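Local coordinates for fiber KNOB domain (Avirulent turkey hemorrhagic enteritis virus, PDB 4D63), which forms the trimeric head of the viral fibre, binds sialic acid, and probably serves in attachment of the virus to sialylated receptors on the host cell, at residues F57-A62 with S102-S107; L76-I81 with M180-L185; P117-V122 with N155-M160; R123-T128 with R150-N155. All coordinates share one frame; numbering follows the deposited sequence.

From the N terminus, strand 53-59 runs into the turn that interaction 1 joins to the loop 102-107, closing a loop of 39 residues. Strand 75-80 lies within that loop and pairs with strand 181-185 near the C terminus in interaction 2, so interactions 1 and 2 cross along the chain. Interaction 3 follows interaction 1 in series and is nested within interaction 2. It pairs strand 113-120 with 157-163. Interaction 4 is nested inside interaction 3, shares Asn155 with it, and ties the loop 123-128 to strand 142-154. Interactions 3 and 4 both reach the bound sialic acid, and all four belong to the head domain.

Interaction 1: F57-A62 with S102-S107; sequences FVTKTA and SADFLS
Asp104 points its carboxylate at two threonine hydroxyls of the segment 57-62, and both donate to the same oxygen. Thr59 OG1 lies 2.8 Å from Asp104 OD1 and meets it from above the carboxylate plane, 41° out. Thr61 OG1 lies 2.7 Å from Asp104 OD1 and arrives on its syn side, closer to the plane. The side chain of Thr61 stands at about a right angle to that of Asp104, whereas Thr59 comes in at a slant. Each threonine places its hydroxyl between its own backbone N and carbonyl carbon (chi1 71° in Thr59, 68° in Thr61), and this turns both oxygens to the aspartate. Thr59 OG1 also accepts from Thr61 N at 3.3 Å, which makes an ST turn inside the type I turn from Thr59 to Ala62. One carboxylate oxygen thus holds two side chains of the turn. Beside this, the methyl Thr61 CG2 rests on Ala103 CB at 3.6 Å. The Lys60 chain crosses Leu106 at about a right angle, with Lys60 NZ 3.9 Å from Leu106 CD2. A water joins the backbones, accepting from Lys60 N and donating to Asp104 O. The other carboxylate oxygen, Asp104 OD2, accepts from Arg101 N, which ties the group back to the end of strand 98-101. The contact sits at the end of strand 53-59, against the loop that leaves strand 98-101. Strand 113-120 lies next to both: Val58 pairs with Asn119, and Leu106 packs on Ile115 and Pro117.

Interaction 2: L76-I81 with M180-L185; sequences LIIQFI and MLFTCL
The contact is an antiparallel pairing of strands 75-80 and 181-185 at one edge of the large sheet within this chain. Leu76 with Cys184 and Ile78 with Phe182 are hydrogen-bonded pairs. Ile77 with Thr183 and Gln79 with Leu181 are non-hydrogen-bonded pairs. Ile78 N reaches Phe182 O at 2.9 Å, and Phe182 N returns to Ile78 O at 2.8 Å. Phe80 N adds a bond to Met180 O. Beyond it, a water accepts from Met180 N and donates to Phe80 O.

Met180 bends at chi3 (-58°), which lays its methyl Met180 CE over one face of the Phe80 ring, 4.0 Å from the centroid. This is a CH-pi contact, with the sulfur farther above the same face in a Met-aromatic contact. Phe80 meets Phe182 rim to rim, CE1 to CE1 at 3.5 Å, with the planes 69° apart. Ile78 CG2 lies against Phe182 CB at 3.8 Å. On the other face Ile77 CG2 touches Leu181 CD1 at 3.8 Å, and Ile77 CG1 lies beside Thr183.

Ile77 meets Leu75 of the third subunit, and Thr183 meets Thr183 of the third subunit and Leu181 of the second, so this face lies in the trimer interface. The face with Ile78 and Phe182 looks into the chain, toward Tyr67 of strand 64-71 and Ile129 of strand 129-137.

Interaction 3: P117-V122 with N155-M160; sequences PLNGGV and NGNPHM. With SIA (N-acetyl-alpha-neuraminic acid), chain B.
Leu118 turns CG away from its carbonyl carbon (chi1 -60°) and extends at chi2, which carries Leu118 CD1 to the strand beyond Pro158, 4.1 Å from Met160 CB. His159 has a like first torsion (chi1 -66°), and its ring comes beside Pro117. There His159 CD2 is 3.5 Å from Pro117 CA. The imidazole is also held within its own strand: His159 ND1 donates to Asn157 O at 2.9 Å. That oxygen lies near the ring plane, while the donor stands above the carbonyl plane.

The backbones meet through one hydrogen bond, Leu118 N to Pro158 O at 2.9 Å. The Pro158 ring then packs along the departing chain, with Pro158 CG 3.6 Å from Gly120 O and Pro158 CB 3.6 Å from Val122 O. Gly120 and Gly121 both have positive phi where the chain bends round this proline.

Pro117 with His159 is a non-hydrogen-bonded antiparallel pair, but the short strand axes lie 135° apart, so the strands diverge. Strand 157-163 also forms a beta hairpin with 142-154. At its type I'-like turn, Asn155 N donates to sialic acid O1B at 3.1 Å and Gly156 N gives O1A a weak bond, so the turn's backbone binds the sugar carboxylate.

Interaction 4: R123-T128 with R150-N155; sequences RVESPT and RLTVKN. With SIA (N-acetyl-alpha-neuraminic acid), chain B.
Glu125 reaches across to the end of strand 142-154 and can be followed outward from Glu125 CB, which sits 3.8 Å from Arg150 NH2, at the edge of the guanidinium. The chain bends at chi2 (-57°), and CG comes near the acetyl methyl C11 and O4 of the sialic acid. Glu125 CD is 3.3 Å from Thr152 OG1. At the tip the two oxygens part company. Glu125 OE1 takes Thr152 OG1 at 2.6 Å on its syn lone pair, and Arg150 NH2 at 3.0 Å on its anti lone pair in a salt bridge. Glu125 OE2 takes Val153 N at 2.8 Å from above the carboxylate plane and accepts from sialic acid O4 at 3.0 Å.

Arg150 NE and NH2 both donate to Ser126 O, which lies near the guanidinium plane. Ser126 OG accepts from Leu151 N in an almost straight bond, 178°, and donates to Pro127 O. On the sugar, Lys154 NZ donates to sialic acid O8 at 2.8 Å and also bonds to Met87 O of the second subunit.

Three protein donors hold the carboxylate of Glu125, and the sugar O4 is a fourth. Arg150 is a second-shell residue that positions this acceptor, and its positive charge probably favours the ionised carboxylate that receives the sugar hydroxyl.

Interaction 1: F57-A62 with S102-S107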
# COMPACT_ATOMS: atom_id res chain seq x y z
N PHE A 57 -8.94 19.27 -5.26
CA PHE A 57 -10.32 18.95 -5.09
C PHE A 57 -10.80 19.86 -3.99
O PHE A 57 -10.01 20.38 -3.19
CB PHE A 57 -10.53 17.51 -4.64
CG PHE A 57 -10.08 16.47 -5.62
CD1 PHE A 57 -10.85 16.17 -6.71
CD2 PHE A 57 -8.92 15.74 -5.41
CE1 PHE A 57 -10.47 15.19 -7.61
CE2 PHE A 57 -8.52 14.77 -6.30
CZ PHE A 57 -9.30 14.49 -7.41
N VAL A 58 -12.11 20.01 -3.92
CA VAL A 58 -12.74 20.77 -2.87
C VAL A 58 -13.88 19.93 -2.31
O VAL A 58 -14.58 19.24 -3.06
CB VAL A 58 -13.27 22.13 -3.40
CG1 VAL A 58 -13.92 22.92 -2.28
CG2 VAL A 58 -12.10 22.92 -4.00
N THR A 59 -14.04 19.97 -0.99
CA THR A 59 -15.08 19.20 -0.32
C THR A 59 -16.36 20.01 -0.17
O THR A 59 -16.37 21.20 -0.44
CB THR A 59 -14.64 18.78 1.10
OG1 THR A 59 -14.61 19.93 1.94
CG2 THR A 59 -13.24 18.11 1.09
N LYS A 60 -17.41 19.34 0.30
CA LYS A 60 -18.71 19.94 0.62
C LYS A 60 -18.61 21.13 1.57
O LYS A 60 -19.45 22.00 1.52
CB LYS A 60 -19.65 18.90 1.27
CG LYS A 60 -20.74 18.32 0.37
CD LYS A 60 -21.53 17.23 1.12
CE LYS A 60 -22.96 17.04 0.61
NZ LYS A 60 -23.05 16.46 -0.78
N THR A 61 -17.62 21.13 2.45
CA THR A 61 -17.46 22.24 3.37
C THR A 61 -16.39 23.19 2.85
O THR A 61 -15.83 23.96 3.61
CB THR A 61 -17.07 21.75 4.79
OG1 THR A 61 -15.76 21.20 4.79
CG2 THR A 61 -18.05 20.70 5.28
N ALA A 62 -16.08 23.11 1.56
CA ALA A 62 -15.10 23.99 0.96
C ALA A 62 -13.66 23.77 1.44
O ALA A 62 -12.80 24.65 1.25
CB ALA A 62 -15.50 25.45 1.16
N SER A 102 -17.22 15.08 9.67
CA SER A 102 -18.53 14.48 9.39
C SER A 102 -19.22 15.15 8.22
O SER A 102 -19.74 14.48 7.36
CB SER A 102 -19.49 14.65 10.59
OG SER A 102 -18.96 14.11 11.79
N ALA A 103 -19.23 16.47 8.24
CA ALA A 103 -19.92 17.28 7.24
C ALA A 103 -19.37 17.13 5.79
O ALA A 103 -20.08 17.47 4.83
CB ALA A 103 -19.90 18.74 7.67
N ASP A 104 -18.12 16.66 5.66
CA ASP A 104 -17.53 16.27 4.36
C ASP A 104 -18.02 14.88 3.82
O ASP A 104 -17.78 14.54 2.65
CB ASP A 104 -15.99 16.26 4.44
CG ASP A 104 -15.41 17.63 4.81
OD1 ASP A 104 -15.70 18.57 4.08
OD2 ASP A 104 -14.66 17.76 5.83
N PHE A 105 -18.71 14.08 4.65
CA PHE A 105 -19.16 12.74 4.25
C PHE A 105 -20.62 12.72 3.87
O PHE A 105 -21.43 13.51 4.36
CB PHE A 105 -19.02 11.71 5.38
CG PHE A 105 -17.65 11.65 5.98
CD1 PHE A 105 -16.53 11.61 5.17
CD2 PHE A 105 -17.49 11.64 7.35
CE1 PHE A 105 -15.26 11.57 5.73
CE2 PHE A 105 -16.24 11.60 7.92
CZ PHE A 105 -15.12 11.57 7.10
N LEU A 106 -20.97 11.75 3.04
CA LEU A 106 -22.36 11.48 2.72
C LEU A 106 -23.02 10.75 3.86
O LEU A 106 -22.37 10.01 4.62
CB LEU A 106 -22.49 10.64 1.44
CG LEU A 106 -22.03 11.33 0.17
CD1 LEU A 106 -22.33 10.44 -1.02
CD2 LEU A 106 -22.67 12.70 -0.03
N SER A 107 -24.33 10.98 3.96
CA SER A 107 -25.24 10.29 4.87
C SER A 107 -26.35 9.58 4.07
O SER A 107 -26.95 10.19 3.17
CB SER A 107 -25.84 11.29 5.84
OG SER A 107 -26.05 10.69 7.10
O HOH W 1 -17.11 16.50 0.82

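Interaction 2: L76-I81 with M180-L185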
# COMPACT_ATOMS: atom_id res chain seq x y z
N LEU A 76 -2.03 7.99 -15.03
CA LEU A 76 -2.12 9.19 -14.22
C LEU A 76 -1.66 8.86 -12.82
O LEU A 76 -2.23 8.01 -12.16
CB LEU A 76 -3.55 9.73 -14.18
CG LEU A 76 -3.66 10.97 -13.27
CD1 LEU A 76 -3.79 12.23 -14.09
CD2 LEU A 76 -4.82 10.87 -12.29
N ILE A 77 -0.63 9.57 -12.39
CA ILE A 77 -0.08 9.43 -11.06
C ILE A 77 -0.37 10.72 -10.32
O ILE A 77 -0.04 11.79 -10.78
CB ILE A 77 1.43 9.21 -11.14
CG1 ILE A 77 1.72 7.87 -11.83
CG2 ILE A 77 2.07 9.30 -9.76
CD1 ILE A 77 3.20 7.66 -12.08
N ILE A 78 -0.98 10.60 -9.15
CA ILE A 78 -1.46 11.76 -8.42
C ILE A 78 -1.12 11.65 -6.93
O ILE A 78 -1.50 10.67 -6.27
CB ILE A 78 -2.98 11.95 -8.63
CG1 ILE A 78 -3.53 13.05 -7.71
CG2 ILE A 78 -3.76 10.67 -8.42
CD1 ILE A 78 -4.83 13.67 -8.21
N GLN A 79 -0.45 12.67 -6.42
CA GLN A 79 -0.09 12.73 -5.03
C GLN A 79 -0.79 13.88 -4.33
O GLN A 79 -0.72 15.00 -4.79
CB GLN A 79 1.41 12.91 -4.87
CG GLN A 79 1.90 12.69 -3.45
CD GLN A 79 3.38 12.93 -3.28
OE1 GLN A 79 4.19 12.42 -4.01
NE2 GLN A 79 3.73 13.69 -2.27
N PHE A 80 -1.41 13.59 -3.17
CA PHE A 80 -1.94 14.63 -2.29
C PHE A 80 -0.80 15.24 -1.51
O PHE A 80 0.01 14.51 -0.94
CB PHE A 80 -3.02 14.08 -1.37
CG PHE A 80 -4.29 13.74 -2.09
CD1 PHE A 80 -4.35 12.62 -2.94
CD2 PHE A 80 -5.42 14.52 -1.95
CE1 PHE A 80 -5.52 12.29 -3.63
CE2 PHE A 80 -6.58 14.21 -2.66
CZ PHE A 80 -6.63 13.10 -3.48
N ILE A 81 -0.74 16.57 -1.48
CA ILE A 81 0.42 17.30 -0.97
C ILE A 81 0.21 18.17 0.28
O ILE A 81 1.18 18.77 0.76
CB ILE A 81 1.11 18.18 -2.07
CG1 ILE A 81 0.18 19.34 -2.50
CG2 ILE A 81 1.54 17.31 -3.26
CD1 ILE A 81 0.81 20.33 -3.45
N MET A 180 -0.39 10.19 0.52
CA MET A 180 -1.14 9.39 -0.44
C MET A 180 -0.66 9.67 -1.85
O MET A 180 -0.68 10.81 -2.28
CB MET A 180 -2.63 9.73 -0.40
CG MET A 180 -3.29 9.31 0.92
SD MET A 180 -5.10 9.35 0.88
CE MET A 180 -5.35 11.07 0.44
N LEU A 181 -0.33 8.62 -2.58
CA LEU A 181 -0.11 8.73 -4.02
C LEU A 181 -0.81 7.56 -4.72
O LEU A 181 -0.67 6.41 -4.32
CB LEU A 181 1.39 8.75 -4.34
CG LEU A 181 1.75 8.72 -5.85
CD1 LEU A 181 3.04 9.49 -6.06
CD2 LEU A 181 1.87 7.28 -6.37
N PHE A 182 -1.57 7.88 -5.76
CA PHE A 182 -2.28 6.91 -6.53
C PHE A 182 -1.64 6.82 -7.89
O PHE A 182 -1.48 7.85 -8.57
CB PHE A 182 -3.75 7.33 -6.71
CG PHE A 182 -4.51 7.49 -5.42
CD1 PHE A 182 -4.44 8.66 -4.70
CD2 PHE A 182 -5.31 6.45 -4.93
CE1 PHE A 182 -5.16 8.79 -3.52
CE2 PHE A 182 -6.01 6.59 -3.77
CZ PHE A 182 -5.92 7.76 -3.06
N THR A 183 -1.32 5.61 -8.31
CA THR A 183 -1.00 5.32 -9.71
C THR A 183 -2.29 4.77 -10.37
O THR A 183 -2.84 3.78 -9.90
CB THR A 183 0.13 4.31 -9.85
OG1 THR A 183 1.33 4.82 -9.24
CG2 THR A 183 0.37 4.00 -11.35
N CYS A 184 -2.77 5.43 -11.43
CA CYS A 184 -4.05 5.10 -12.06
C CYS A 184 -3.88 4.75 -13.54
O CYS A 184 -3.06 5.36 -14.24
CB CYS A 184 -4.98 6.28 -11.93
SG CYS A 184 -5.10 6.91 -10.26
N LEU A 185 -4.67 3.79 -14.02
CA LEU A 185 -4.78 3.49 -15.45
C LEU A 185 -6.02 4.17 -16.03
O LEU A 185 -7.13 3.99 -15.53
CB LEU A 185 -4.87 1.99 -15.71
CG LEU A 185 -3.57 1.23 -15.50
CD1 LEU A 185 -3.70 -0.18 -16.04
CD2 LEU A 185 -2.40 1.94 -16.16
O HOH W 2 -1.06 12.76 1.03

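Interaction 3: P117-V122 with N155-M160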
# COMPACT_ATOMS: atom_id res chain seq x y z
N PRO A 117 -17.77 13.34 -1.29
CA PRO A 117 -17.98 13.92 -2.63
C PRO A 117 -17.04 15.06 -2.81
O PRO A 117 -16.82 15.80 -1.85
CB PRO A 117 -19.42 14.44 -2.61
CG PRO A 117 -19.78 14.51 -1.18
CD PRO A 117 -18.96 13.48 -0.45
N LEU A 118 -16.45 15.16 -3.99
CA LEU A 118 -15.46 16.20 -4.31
C LEU A 118 -15.90 16.98 -5.56
O LEU A 118 -16.69 16.49 -6.38
CB LEU A 118 -14.09 15.55 -4.56
CG LEU A 118 -13.47 14.75 -3.40
CD1 LEU A 118 -12.39 13.80 -3.90
CD2 LEU A 118 -12.95 15.67 -2.31
N ASN A 119 -15.37 18.18 -5.70
CA ASN A 119 -15.58 18.95 -6.92
C ASN A 119 -14.24 19.39 -7.49
O ASN A 119 -13.27 19.62 -6.77
CB ASN A 119 -16.51 20.15 -6.67
CG ASN A 119 -17.97 19.79 -6.94
OD1 ASN A 119 -18.72 19.45 -6.02
ND2 ASN A 119 -18.38 19.83 -8.23
N GLY A 120 -14.20 19.46 -8.82
CA GLY A 120 -13.01 19.88 -9.53
C GLY A 120 -12.08 18.70 -9.70
O GLY A 120 -12.52 17.56 -9.75
N GLY A 121 -10.79 19.01 -9.82
CA GLY A 121 -9.75 17.99 -9.90
C GLY A 121 -9.95 17.04 -11.06
O GLY A 121 -10.59 17.40 -12.05
N VAL A 122 -9.44 15.82 -10.92
CA VAL A 122 -9.49 14.81 -11.97
C VAL A 122 -10.52 13.73 -11.69
O VAL A 122 -11.00 13.60 -10.56
CB VAL A 122 -8.11 14.19 -12.25
CG1 VAL A 122 -7.12 15.30 -12.58
CG2 VAL A 122 -7.59 13.36 -11.07
N ASN A 155 -21.90 9.82 -11.31
CA ASN A 155 -22.67 10.93 -11.89
C ASN A 155 -21.71 12.06 -12.33
O ASN A 155 -21.93 13.26 -12.06
CB ASN A 155 -23.80 11.38 -10.93
CG ASN A 155 -24.79 10.24 -10.61
OD1 ASN A 155 -25.34 10.15 -9.50
ND2 ASN A 155 -25.00 9.35 -11.59
N GLY A 156 -20.62 11.63 -12.97
CA GLY A 156 -19.58 12.53 -13.42
C GLY A 156 -18.81 13.25 -12.34
O GLY A 156 -18.02 14.15 -12.65
N ASN A 157 -19.01 12.88 -11.07
CA ASN A 157 -18.31 13.55 -9.98
C ASN A 157 -17.28 12.63 -9.30
O ASN A 157 -17.56 11.43 -9.07
CB ASN A 157 -19.31 14.07 -8.94
CG ASN A 157 -20.08 15.27 -9.43
OD1 ASN A 157 -21.22 15.13 -9.92
ND2 ASN A 157 -19.47 16.46 -9.34
N PRO A 158 -16.11 13.19 -8.96
CA PRO A 158 -15.16 12.41 -8.19
C PRO A 158 -15.56 12.27 -6.71
O PRO A 158 -16.08 13.20 -6.11
CB PRO A 158 -13.85 13.17 -8.35
CG PRO A 158 -14.24 14.58 -8.64
CD PRO A 158 -15.59 14.52 -9.31
N HIS A 159 -15.34 11.08 -6.16
CA HIS A 159 -15.55 10.83 -4.77
C HIS A 159 -14.36 10.07 -4.22
O HIS A 159 -13.85 9.17 -4.87
CB HIS A 159 -16.77 9.96 -4.60
CG HIS A 159 -18.05 10.61 -5.01
ND1 HIS A 159 -18.38 10.86 -6.32
CD2 HIS A 159 -19.12 10.99 -4.27
CE1 HIS A 159 -19.59 11.40 -6.37
NE2 HIS A 159 -20.05 11.49 -5.14
N MET A 160 -13.98 10.40 -2.99
CA MET A 160 -12.97 9.65 -2.23
C MET A 160 -13.68 8.66 -1.32
O MET A 160 -14.55 9.04 -0.56
CB MET A 160 -12.10 10.59 -1.38
CG MET A 160 -10.96 9.88 -0.68
SD MET A 160 -9.96 11.04 0.25
CE MET A 160 -9.14 11.84 -1.12
C1 SIA B . -21.17 7.33 -13.67
C2 SIA B . -20.71 6.12 -14.49
C3 SIA B . -19.19 6.13 -14.72
C4 SIA B . -18.40 5.70 -13.48
C5 SIA B . -18.90 4.33 -13.05
C6 SIA B . -20.40 4.45 -12.71
C7 SIA B . -21.06 3.13 -12.29
C8 SIA B . -22.60 3.20 -12.30
C9 SIA B . -23.23 2.20 -13.28
C10 SIA B . -17.45 2.64 -12.01
C11 SIA B . -16.48 2.29 -10.90
N5 SIA B . -18.05 3.83 -11.97
O1A SIA B . -20.38 8.29 -13.55
O1B SIA B . -22.32 7.34 -13.17
O2 SIA B . -21.43 6.12 -15.75
O4 SIA B . -16.97 5.63 -13.71
O6 SIA B . -21.09 4.88 -13.89
O7 SIA B . -20.60 2.11 -13.20
O8 SIA B . -23.15 2.94 -11.01
O9 SIA B . -24.60 2.57 -13.51
O10 SIA B . -17.66 1.86 -12.91

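Interaction 4: R123-T128 with R150-N155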
# COMPACT_ATOMS: atom_id res chain seq x y z
N ARG A 123 -10.88 13.00 -12.75
CA ARG A 123 -11.92 11.96 -12.72
C ARG A 123 -11.27 10.64 -13.06
O ARG A 123 -11.03 10.36 -14.25
CB ARG A 123 -13.02 12.25 -13.74
CG ARG A 123 -13.77 13.53 -13.46
CD ARG A 123 -14.99 13.73 -14.35
NE ARG A 123 -15.95 14.62 -13.67
CZ ARG A 123 -15.94 15.96 -13.70
NH1 ARG A 123 -15.02 16.62 -14.40
NH2 ARG A 123 -16.87 16.64 -13.01
N VAL A 124 -10.98 9.87 -12.01
CA VAL A 124 -10.24 8.60 -12.12
C VAL A 124 -10.90 7.52 -11.30
O VAL A 124 -11.48 7.79 -10.25
CB VAL A 124 -8.78 8.69 -11.63
CG1 VAL A 124 -7.95 9.56 -12.55
CG2 VAL A 124 -8.68 9.23 -10.21
N GLU A 125 -10.80 6.31 -11.80
CA GLU A 125 -11.08 5.12 -11.04
C GLU A 125 -9.71 4.58 -10.56
O GLU A 125 -9.02 3.88 -11.30
CB GLU A 125 -11.80 4.10 -11.93
CG GLU A 125 -13.25 4.42 -12.31
CD GLU A 125 -14.19 4.66 -11.13
OE1 GLU A 125 -14.03 4.03 -10.04
OE2 GLU A 125 -15.12 5.49 -11.29
N SER A 126 -9.30 4.94 -9.34
CA SER A 126 -7.96 4.60 -8.87
C SER A 126 -7.91 3.17 -8.28
O SER A 126 -8.95 2.54 -7.99
CB SER A 126 -7.53 5.57 -7.77
OG SER A 126 -8.16 5.24 -6.55
N PRO A 127 -6.69 2.65 -8.07
CA PRO A 127 -6.67 1.49 -7.20
C PRO A 127 -6.86 1.93 -5.76
O PRO A 127 -6.97 3.14 -5.46
CB PRO A 127 -5.28 0.87 -7.43
CG PRO A 127 -4.57 1.84 -8.33
CD PRO A 127 -5.34 3.12 -8.36
N THR A 128 -6.95 0.92 -4.90
CA THR A 128 -7.09 1.11 -3.46
C THR A 128 -5.72 1.22 -2.87
O THR A 128 -4.84 0.41 -3.19
CB THR A 128 -7.79 -0.09 -2.80
OG1 THR A 128 -9.11 -0.29 -3.39
CG2 THR A 128 -7.93 0.16 -1.34
N ARG A 150 -9.75 4.98 -2.04
CA ARG A 150 -9.84 4.97 -3.49
C ARG A 150 -10.46 6.26 -3.98
O ARG A 150 -11.28 6.89 -3.28
CB ARG A 150 -10.84 3.92 -3.94
CG ARG A 150 -10.35 2.52 -4.08
CD ARG A 150 -11.36 1.77 -4.91
NE ARG A 150 -11.20 2.13 -6.32
CZ ARG A 150 -12.19 2.27 -7.20
NH1 ARG A 150 -13.45 2.05 -6.86
NH2 ARG A 150 -11.91 2.63 -8.44
N LEU A 151 -10.18 6.58 -5.24
CA LEU A 151 -10.96 7.60 -5.93
C LEU A 151 -11.82 6.87 -6.93
O LEU A 151 -11.35 5.92 -7.59
CB LEU A 151 -10.04 8.58 -6.65
CG LEU A 151 -8.98 9.33 -5.84
CD1 LEU A 151 -8.09 10.14 -6.78
CD2 LEU A 151 -9.59 10.26 -4.79
N THR A 152 -13.08 7.25 -6.99
CA THR A 152 -14.05 6.68 -7.91
C THR A 152 -14.86 7.86 -8.50
O THR A 152 -14.79 9.00 -8.01
CB THR A 152 -14.93 5.64 -7.22
OG1 THR A 152 -15.62 4.85 -8.19
CG2 THR A 152 -15.98 6.25 -6.29
N VAL A 153 -15.59 7.59 -9.57
CA VAL A 153 -16.42 8.60 -10.23
C VAL A 153 -17.90 8.15 -10.22
O VAL A 153 -18.23 6.99 -10.54
CB VAL A 153 -15.93 8.83 -11.67
CG1 VAL A 153 -16.82 9.86 -12.38
CG2 VAL A 153 -14.48 9.29 -11.65
N LYS A 154 -18.79 9.06 -9.83
CA LYS A 154 -20.23 8.79 -9.85
C LYS A 154 -21.03 10.03 -10.32
O LYS A 154 -20.86 11.13 -9.80
CB LYS A 154 -20.72 8.35 -8.48
CG LYS A 154 -22.21 7.98 -8.41
CD LYS A 154 -22.60 6.93 -9.43
CE LYS A 154 -24.03 6.51 -9.20
NZ LYS A 154 -24.34 5.19 -9.81
N ASN A 155 -21.90 9.82 -11.31
CA ASN A 155 -22.67 10.93 -11.89
C ASN A 155 -21.71 12.06 -12.33
O ASN A 155 -21.93 13.26 -12.06
CB ASN A 155 -23.80 11.38 -10.93
CG ASN A 155 -24.79 10.24 -10.61
OD1 ASN A 155 -25.34 10.15 -9.50
ND2 ASN A 155 -25.00 9.35 -11.59
C1 SIA B . -21.17 7.33 -13.67
C2 SIA B . -20.71 6.12 -14.49
C3 SIA B . -19.19 6.13 -14.72
C4 SIA B . -18.40 5.70 -13.48
C5 SIA B . -18.90 4.33 -13.05
C6 SIA B . -20.40 4.45 -12.71
C7 SIA B . -21.06 3.13 -12.29
C8 SIA B . -22.60 3.20 -12.30
C9 SIA B . -23.23 2.20 -13.28
C10 SIA B . -17.45 2.64 -12.01
C11 SIA B . -16.48 2.29 -10.90
N5 SIA B . -18.05 3.83 -11.97
O1A SIA B . -20.38 8.29 -13.55
O1B SIA B . -22.32 7.34 -13.17
O2 SIA B . -21.43 6.12 -15.75
O4 SIA B . -16.97 5.63 -13.71
O6 SIA B . -21.09 4.88 -13.89
O7 SIA B . -20.60 2.11 -13.20
O8 SIA B . -23.15 2.94 -11.01
O9 SIA B . -24.60 2.57 -13.51
O10 SIA B . -17.66 1.86 -12.91
O HOH W 3 -12.26 10.14 -8.88